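Local coordinates for protein histidine acid phosphatase (Hafnia alvei, PDB 4ARU) that belongs to the histidine phosphatase superfamily, branch 2, as a histidine acid phosphatase built on a mixed-sheet core with an added helical region, at residues A[189-201]-A[208-220]. Sequence-based numbering, arbitrary orientation.
Sequences CDFSQAMPSRLAI and VALEGAVGLASTL
Arg198 and Ala200 pair with Glu211 and Ala209 as the two hydrogen-bonded rungs of an antiparallel hairpin. Of its four backbone bonds, the Ala200 N–Ala209 O link is almost straight (179° at the hydrogen). In another, Arg198 N approaches Glu211 O from above its carbonyl plane; that oxygen also accepts from a water that donates to Ser197 OG and takes the N-H of Gly215. Ser197 OG is hydrogen-bonded to Asn158 OD1 as well, and Asn158 ND2 to Met195 O. Beyond this rung Met195 O receives Ala213 N (2.8 Å), which ties the first turn of helix 213-229 to the chain leaving helix 191-194. Gly212 is the N-cap residue, and its CA lies 3.4 Å from Pro196 O.

Met195 can be followed outward. Its CB lies 3.5 Å from Ala213 N and 3.9 Å from Ala213 CB; CG, anti to the carbonyl carbon (chi1 -66°), leads an extended chi2 that carries SD to 3.7 Å from Leu216 CD2. The bend at chi3 (-116°) then turns CE toward the Phe191 ring, 3.6 Å from Phe191 CE1. Leu216 CD2 also lies 4.2 Å from Phe191 CZ, while Ala217 CB meets that ring at its edge. On the hairpin face bearing Leu199 and Val208, Leu199 CD1 reaches Val208 CG1 at 3.7 Å, and Met260 of helix 243-262 touches both. On the other face Glu211 CG lies over the Arg198 guanidinium.

Direct and water-mediated polar links thus fix the hairpin end against the helix start, whereas the side chains of Met195, Phe191, Ala213 and Leu216 meet one another through apolar contacts.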
loop_
_atom_site.group_PDB
_atom_site.type_symbol
_atom_site.label_atom_id
_atom_site.label_comp_id
_atom_site.label_asym_id
_atom_site.label_seq_id
_atom_site.Cartn_x
_atom_site.Cartn_y
_atom_site.Cartn_z
ATOM N N CYS A 189 -27.981 -2.130 21.714
ATOM C CA CYS A 189 -26.799 -1.472 21.174
ATOM C C CYS A 189 -26.141 -2.398 20.150
ATOM O O CYS A 189 -25.441 -3.351 20.487
ATOM C CB CYS A 189 -25.836 -1.133 22.303
ATOM S SG CYS A 189 -24.445 -0.062 21.879
ATOM N N ASP A 190 -26.426 -2.129 18.881
ATOM C CA ASP A 190 -25.945 -2.947 17.749
ATOM C C ASP A 190 -24.901 -2.129 16.993
ATOM O O ASP A 190 -25.137 -0.984 16.682
ATOM C CB ASP A 190 -27.140 -3.293 16.830
ATOM C CG ASP A 190 -26.731 -4.030 15.569
ATOM O OD1 ASP A 190 -26.415 -3.375 14.561
ATOM O OD2 ASP A 190 -26.713 -5.286 15.602
ATOM N N PHE A 191 -23.749 -2.728 16.699
ATOM C CA PHE A 191 -22.608 -2.018 16.139
ATOM C C PHE A 191 -22.987 -1.326 14.852
ATOM O O PHE A 191 -22.729 -0.135 14.678
ATOM C CB PHE A 191 -21.450 -3.009 15.944
ATOM C CG PHE A 191 -20.129 -2.381 15.539
ATOM C CD1 PHE A 191 -19.345 -1.728 16.474
ATOM C CD2 PHE A 191 -19.601 -2.553 14.272
ATOM C CE1 PHE A 191 -18.113 -1.214 16.130
ATOM C CE2 PHE A 191 -18.368 -2.024 13.925
ATOM C CZ PHE A 191 -17.627 -1.349 14.846
ATOM N N SER A 192 -23.627 -2.050 13.947
ATOM C CA SER A 192 -24.045 -1.473 12.660
ATOM C C SER A 192 -25.112 -0.356 12.817
ATOM O O SER A 192 -24.974 0.703 12.205
ATOM C CB SER A 192 -24.575 -2.573 11.737
ATOM O OG SER A 192 -25.064 -2.005 10.501
ATOM N N GLN A 193 -26.137 -0.594 13.614
ATOM C CA GLN A 193 -27.233 0.355 13.799
ATOM C C GLN A 193 -26.724 1.628 14.473
ATOM O O GLN A 193 -27.162 2.726 14.144
ATOM C CB GLN A 193 -28.311 -0.288 14.677
ATOM C CG GLN A 193 -29.630 0.483 14.758
ATOM C CD GLN A 193 -29.559 1.726 15.629
ATOM O OE1 GLN A 193 -28.849 1.747 16.622
ATOM N NE2 GLN A 193 -30.301 2.773 15.253
ATOM N N ALA A 194 -25.826 1.455 15.434
ATOM C CA ALA A 194 -25.284 2.579 16.201
ATOM C C ALA A 194 -24.446 3.540 15.355
ATOM O O ALA A 194 -24.330 4.720 15.707
ATOM C CB ALA A 194 -24.477 2.078 17.374
ATOM N N MET A 195 -23.827 3.022 14.289
ATOM C CA MET A 195 -22.832 3.749 13.515
ATOM C C MET A 195 -23.086 3.611 12.021
ATOM O O MET A 195 -22.320 2.986 11.303
ATOM C CB MET A 195 -21.414 3.276 13.843
ATOM C CG MET A 195 -21.057 3.629 15.266
ATOM S SD MET A 195 -19.378 3.066 15.685
ATOM C CE MET A 195 -19.758 1.889 16.962
ATOM N N PRO A 196 -24.154 4.262 11.550
ATOM C CA PRO A 196 -24.384 4.275 10.108
ATOM C C PRO A 196 -23.231 4.869 9.314
ATOM O O PRO A 196 -22.520 5.755 9.807
ATOM C CB PRO A 196 -25.657 5.107 9.964
ATOM C CG PRO A 196 -25.634 5.988 11.151
ATOM C CD PRO A 196 -25.101 5.126 12.267
ATOM N N SER A 197 -22.973 4.352 8.116
ATOM C CA SER A 197 -21.945 4.930 7.261
ATOM C C SER A 197 -22.327 6.328 6.771
ATOM O O SER A 197 -23.508 6.604 6.484
ATOM C CB SER A 197 -21.657 4.019 6.034
ATOM O OG SER A 197 -20.975 2.848 6.375
ATOM N N ARG A 198 -21.337 7.208 6.664
ATOM C CA ARG A 198 -21.505 8.420 5.901
ATOM C C ARG A 198 -20.148 8.915 5.451
ATOM O O ARG A 198 -19.116 8.594 6.046
ATOM C CB ARG A 198 -22.272 9.521 6.636
ATOM C CG ARG A 198 -21.416 10.267 7.605
ATOM C CD ARG A 198 -22.184 11.262 8.406
ATOM N NE ARG A 198 -21.279 11.931 9.360
ATOM C CZ ARG A 198 -20.624 13.069 9.118
ATOM N NH1 ARG A 198 -20.704 13.703 7.978
ATOM N NH2 ARG A 198 -19.843 13.581 10.054
ATOM N N LEU A 199 -20.129 9.691 4.406
ATOM C CA LEU A 199 -18.924 10.277 3.908
ATOM C C LEU A 199 -18.828 11.714 4.458
ATOM O O LEU A 199 -19.726 12.521 4.281
ATOM C CB LEU A 199 -18.951 10.272 2.365
ATOM C CG LEU A 199 -17.712 10.729 1.623
ATOM C CD1 LEU A 199 -16.578 9.825 1.953
ATOM C CD2 LEU A 199 -17.922 10.756 0.121
ATOM N N ALA A 200 -17.722 12.018 5.150
ATOM C CA ALA A 200 -17.481 13.310 5.756
ATOM C C ALA A 200 -16.329 14.005 5.065
ATOM O O ALA A 200 -15.305 13.385 4.841
ATOM C CB ALA A 200 -17.180 13.125 7.238
ATOM N N ILE A 201 -16.514 15.260 4.676
ATOM C CA ILE A 201 -15.472 16.034 4.016
ATOM C C ILE A 201 -15.340 17.386 4.688
ATOM O O ILE A 201 -16.338 17.987 5.073
ATOM C CB ILE A 201 -15.784 16.224 2.516
ATOM C CG1 ILE A 201 -16.169 14.890 1.892
ATOM C CG2 ILE A 201 -14.600 16.886 1.828
ATOM C CD1 ILE A 201 -16.423 14.970 0.392
ATOM N N VAL A 208 -11.044 13.831 3.709
ATOM C CA VAL A 208 -12.216 12.990 3.435
ATOM C C VAL A 208 -12.155 11.766 4.310
ATOM O O VAL A 208 -11.086 11.171 4.515
ATOM C CB VAL A 208 -12.213 12.605 1.921
ATOM C CG1 VAL A 208 -13.363 11.704 1.552
ATOM C CG2 VAL A 208 -12.203 13.831 1.019
ATOM N N ALA A 209 -13.286 11.345 4.868
ATOM C CA ALA A 209 -13.284 10.145 5.649
ATOM C C ALA A 209 -14.588 9.378 5.515
ATOM O O ALA A 209 -15.666 9.997 5.420
ATOM C CB ALA A 209 -13.030 10.470 7.114
ATOM N N LEU A 210 -14.498 8.067 5.558
ATOM C CA LEU A 210 -15.683 7.229 5.656
ATOM C C LEU A 210 -15.956 7.046 7.166
ATOM O O LEU A 210 -15.218 6.324 7.855
ATOM C CB LEU A 210 -15.459 5.869 4.961
ATOM C CG LEU A 210 -16.565 4.853 5.103
ATOM C CD1 LEU A 210 -17.788 5.325 4.321
ATOM C CD2 LEU A 210 -16.095 3.514 4.595
ATOM N N GLU A 211 -16.970 7.741 7.693
ATOM C CA GLU A 211 -17.353 7.636 9.095
ATOM C C GLU A 211 -18.321 6.487 9.267
ATOM O O GLU A 211 -19.015 6.120 8.315
ATOM C CB GLU A 211 -18.045 8.914 9.572
ATOM C CG GLU A 211 -17.154 10.166 9.424
ATOM C CD GLU A 211 -15.945 10.166 10.386
ATOM O OE1 GLU A 211 -15.961 9.497 11.431
ATOM O OE2 GLU A 211 -14.978 10.917 10.120
ATOM N N GLY A 212 -18.430 5.974 10.467
ATOM C CA GLY A 212 -19.344 4.886 10.785
ATOM C C GLY A 212 -18.699 3.530 10.922
ATOM O O GLY A 212 -17.476 3.388 10.948
ATOM N N ALA A 213 -19.542 2.512 11.008
ATOM C CA ALA A 213 -19.111 1.196 11.389
ATOM C C ALA A 213 -18.072 0.591 10.444
ATOM O O ALA A 213 -17.148 -0.117 10.866
ATOM C CB ALA A 213 -20.320 0.311 11.499
ATOM N N VAL A 214 -18.274 0.772 9.133
ATOM C CA VAL A 214 -17.354 0.175 8.162
ATOM C C VAL A 214 -16.003 0.867 8.281
ATOM O O VAL A 214 -14.956 0.230 8.323
ATOM C CB VAL A 214 -17.905 0.208 6.703
ATOM C CG1 VAL A 214 -16.839 -0.255 5.735
ATOM C CG2 VAL A 214 -19.171 -0.619 6.587
ATOM N N GLY A 215 -16.006 2.198 8.296
ATOM C CA GLY A 215 -14.745 2.955 8.467
ATOM C C GLY A 215 -14.017 2.613 9.751
ATOM O O GLY A 215 -12.811 2.414 9.740
ATOM N N LEU A 216 -14.746 2.547 10.854
ATOM C CA LEU A 216 -14.121 2.223 12.131
ATOM C C LEU A 216 -13.624 0.788 12.153
ATOM O O LEU A 216 -12.476 0.512 12.509
ATOM C CB LEU A 216 -15.101 2.487 13.254
ATOM C CG LEU A 216 -14.608 2.099 14.667
ATOM C CD1 LEU A 216 -13.372 2.851 15.074
ATOM C CD2 LEU A 216 -15.727 2.301 15.656
ATOM N N ALA A 217 -14.452 -0.138 11.709
ATOM C CA ALA A 217 -14.046 -1.535 11.644
ATOM C C ALA A 217 -12.853 -1.744 10.749
ATOM O O ALA A 217 -11.986 -2.583 11.044
ATOM C CB ALA A 217 -15.185 -2.426 11.211
ATOM N N SER A 218 -12.737 -0.989 9.659
ATOM C CA SER A 218 -11.581 -1.071 8.743
ATOM C C SER A 218 -10.297 -0.796 9.540
ATOM O O SER A 218 -9.292 -1.511 9.438
ATOM C CB SER A 218 -11.655 -0.056 7.595
ATOM O OG SER A 218 -10.424 0.042 6.922
ATOM N N THR A 219 -10.318 0.257 10.334
ATOM C CA THR A 219 -9.160 0.643 11.110
ATOM C C THR A 219 -8.836 -0.437 12.152
ATOM O O THR A 219 -7.678 -0.834 12.282
ATOM C CB THR A 219 -9.453 1.939 11.847
ATOM O OG1 THR A 219 -9.677 2.970 10.879
ATOM C CG2 THR A 219 -8.326 2.337 12.730
ATOM N N LEU A 220 -9.845 -0.936 12.853
ATOM C CA LEU A 220 -9.644 -1.925 13.905
ATOM C C LEU A 220 -9.119 -3.191 13.287
ATOM O O LEU A 220 -8.219 -3.850 13.881
ATOM C CB LEU A 220 -10.898 -2.145 14.698
ATOM C CG LEU A 220 -11.477 -0.861 15.340
ATOM C CD1 LEU A 220 -12.733 -1.206 16.115
ATOM C CD2 LEU A 220 -10.424 -0.131 16.166
HETATM O O HOH W 1 -18.612 3.465 7.703
#